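Local structure of RPA0582 (Rhodopseudomonas palustris, 3HHL) at residues 101-104 with 105-108. The protein is of unknown function but adopts the alpha-beta-barrel fold of the dimeric ferredoxin-like DUF1330 family and pairs with a second chain. Sequence-based numbering, arbitrary orientation.
Sequences FVEM and IRDP
One face of the R106 guanidinium lies over V102: methyl CG1 sits 3.3 Å from its plane, offset toward the rim, and comes 3.4 Å from R106 NE. The pair belongs to the C-terminal end of helix 98-106, in a subunit whose helices pack on a four-stranded antiparallel sheet, the ferredoxin-like half of a dimeric alpha-beta barrel. E103 OE2 approaches the same guanidinium obliquely, well out of its plane; at 4.1 Å from R106 NH1 it adds opposite charge without a bond, the carboxylate and guanidinium planes standing 78° apart. The F101 ring takes I105 CD1 at a slant, CE2 to CD1 3.4 Å. V102 CG1, anti to the backbone N (chi1 168°), stands beside the carbonyl carbon, on the side from which R106 comes one turn on; the R106 chain, extended from CG to NE, passes alongside in the same direction. A sulfate ion, probably from the crystallisation liquor, also touches R106. F101 is buried against Y95, edge-to-face, and an apolar side chain of the other chain, while V102 and I105 touch F13 of helix 10-18. Along the backbone, I105 N donates to F101 O and R106 N to V102 O at 2.9 Å, with a second, weak bond to E103 O. D107 then leaves helical geometry and N-caps helix 108-113, its OD2 making weak bonds to the nitrogens of V109 and Y110, while OD1 forms a salt bridge with R64. The final turn closes by D107 N donating to M104 O at 3.2 Å, the nitrogen standing above the carbonyl plane.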
ATOM      1  N   PHE C 101     -11.105  -9.330 -13.911  1.00 31.17           N
ATOM      2  CA  PHE C 101      -9.691  -9.130 -13.915  1.00 32.21           C
ATOM      3  C   PHE C 101      -8.991 -10.196 -14.742  1.00 32.27           C
ATOM      4  O   PHE C 101      -8.016  -9.898 -15.419  1.00 32.53           O
ATOM      5  CB  PHE C 101      -9.154  -9.173 -12.482  1.00 33.08           C
ATOM      6  CG  PHE C 101      -7.695  -8.854 -12.369  1.00 32.94           C
ATOM      7  CD1 PHE C 101      -7.267  -7.565 -12.159  1.00 35.61           C
ATOM      8  CD2 PHE C 101      -6.748  -9.840 -12.500  1.00 34.06           C
ATOM      9  CE1 PHE C 101      -5.898  -7.272 -12.073  1.00 34.42           C
ATOM     10  CE2 PHE C 101      -5.396  -9.545 -12.416  1.00 33.48           C
ATOM     11  CZ  PHE C 101      -4.983  -8.281 -12.198  1.00 33.45           C
ATOM     12  N   VAL C 102      -9.465 -11.433 -14.675  1.00 32.21           N
ATOM     13  CA  VAL C 102      -8.879 -12.500 -15.481  1.00 32.55           C
ATOM     14  C   VAL C 102      -9.129 -12.224 -16.983  1.00 33.26           C
ATOM     15  O   VAL C 102      -8.230 -12.389 -17.843  1.00 34.04           O
ATOM     16  CB  VAL C 102      -9.395 -13.884 -15.028  1.00 32.44           C
ATOM     17  CG1 VAL C 102      -9.044 -14.971 -16.017  1.00 31.10           C
ATOM     18  CG2 VAL C 102      -8.850 -14.212 -13.668  1.00 31.68           C
ATOM     19  N   GLU C 103     -10.315 -11.738 -17.300  1.00 33.12           N
ATOM     20  CA  GLU C 103     -10.644 -11.502 -18.680  1.00 33.64           C
ATOM     21  C   GLU C 103      -9.705 -10.438 -19.246  1.00 34.11           C
ATOM     22  O   GLU C 103      -9.248 -10.543 -20.381  1.00 33.60           O
ATOM     23  CB  GLU C 103     -12.122 -11.115 -18.836  1.00 33.61           C
ATOM     24  CG  GLU C 103     -13.085 -12.290 -18.704  1.00 34.25           C
ATOM     25  CD  GLU C 103     -12.780 -13.409 -19.671  1.00 36.99           C
ATOM     26  OE1 GLU C 103     -12.423 -13.105 -20.836  1.00 38.41           O
ATOM     27  OE2 GLU C 103     -12.913 -14.588 -19.272  1.00 37.42           O
HETATM   28  N   MSE C 104      -9.406  -9.426 -18.445  1.00 34.64           N
HETATM   29  CA  MSE C 104      -8.493  -8.368 -18.863  1.00 35.63           C
HETATM   30  C   MSE C 104      -7.102  -8.930 -19.134  1.00 35.85           C
HETATM   31  O   MSE C 104      -6.428  -8.591 -20.116  1.00 35.09           O
HETATM   32  CB  MSE C 104      -8.375  -7.297 -17.775  1.00 36.06           C
HETATM   33  CG  MSE C 104      -7.190  -6.340 -17.954  1.00 37.18           C
HETATM   34 SE   MSE C 104      -7.172  -4.864 -16.703  1.00 41.78          SE
HETATM   35  CE  MSE C 104      -6.247  -5.808 -15.265  1.00 38.22           C
ATOM     36  N   ILE C 105      -6.669  -9.778 -18.225  1.00 35.88           N
ATOM     37  CA  ILE C 105      -5.355 -10.365 -18.328  1.00 36.38           C
ATOM     38  C   ILE C 105      -5.262 -11.266 -19.556  1.00 36.17           C
ATOM     39  O   ILE C 105      -4.180 -11.453 -20.110  1.00 36.18           O
ATOM     40  CB  ILE C 105      -5.025 -11.111 -17.011  1.00 36.93           C
ATOM     41  CG1 ILE C 105      -4.300 -10.135 -16.112  1.00 39.66           C
ATOM     42  CG2 ILE C 105      -4.197 -12.405 -17.214  1.00 33.95           C
ATOM     43  CD1 ILE C 105      -3.579 -10.869 -14.967  1.00 47.46           C
ATOM     44  N   ARG C 106      -6.388 -11.822 -19.982  1.00 35.61           N
ATOM     45  CA  ARG C 106      -6.373 -12.699 -21.143  1.00 35.39           C
ATOM     46  C   ARG C 106      -6.570 -11.995 -22.448  1.00 34.65           C
ATOM     47  O   ARG C 106      -6.309 -12.570 -23.489  1.00 35.09           O
ATOM     48  CB  ARG C 106      -7.433 -13.770 -21.002  1.00 35.74           C
ATOM     49  CG  ARG C 106      -7.155 -14.726 -19.863  1.00 36.93           C
ATOM     50  CD  ARG C 106      -8.292 -15.687 -19.790  1.00 38.67           C
ATOM     51  NE  ARG C 106      -8.131 -16.742 -18.798  1.00 39.94           N
ATOM     52  CZ  ARG C 106      -9.061 -17.661 -18.584  1.00 42.52           C
ATOM     53  NH1 ARG C 106     -10.192 -17.638 -19.295  1.00 42.03           N
ATOM     54  NH2 ARG C 106      -8.883 -18.582 -17.651  1.00 45.51           N
ATOM     55  N   ASP C 107      -7.012 -10.755 -22.397  1.00 34.69           N
ATOM     56  CA  ASP C 107      -7.341 -10.030 -23.601  1.00 35.48           C
ATOM     57  C   ASP C 107      -6.084  -9.774 -24.469  1.00 35.98           C
ATOM     58  O   ASP C 107      -5.068  -9.313 -23.965  1.00 35.66           O
ATOM     59  CB  ASP C 107      -8.013  -8.711 -23.260  1.00 35.49           C
ATOM     60  CG  ASP C 107      -8.471  -7.984 -24.473  1.00 36.06           C
ATOM     61  OD1 ASP C 107      -9.681  -7.873 -24.703  1.00 35.44           O
ATOM     62  OD2 ASP C 107      -7.608  -7.517 -25.218  1.00 40.77           O
ATOM     63  N   PRO C 108      -6.166 -10.066 -25.775  1.00 36.36           N
ATOM     64  CA  PRO C 108      -5.000  -9.915 -26.628  1.00 36.60           C
ATOM     65  C   PRO C 108      -4.447  -8.508 -26.673  1.00 36.17           C
ATOM     66  O   PRO C 108      -3.219  -8.340 -26.736  1.00 37.16           O
ATOM     67  CB  PRO C 108      -5.500 -10.347 -28.017  1.00 36.73           C
ATOM     68  CG  PRO C 108      -6.995 -10.424 -27.911  1.00 37.58           C
ATOM     69  CD  PRO C 108      -7.303 -10.676 -26.489  1.00 36.53           C
TER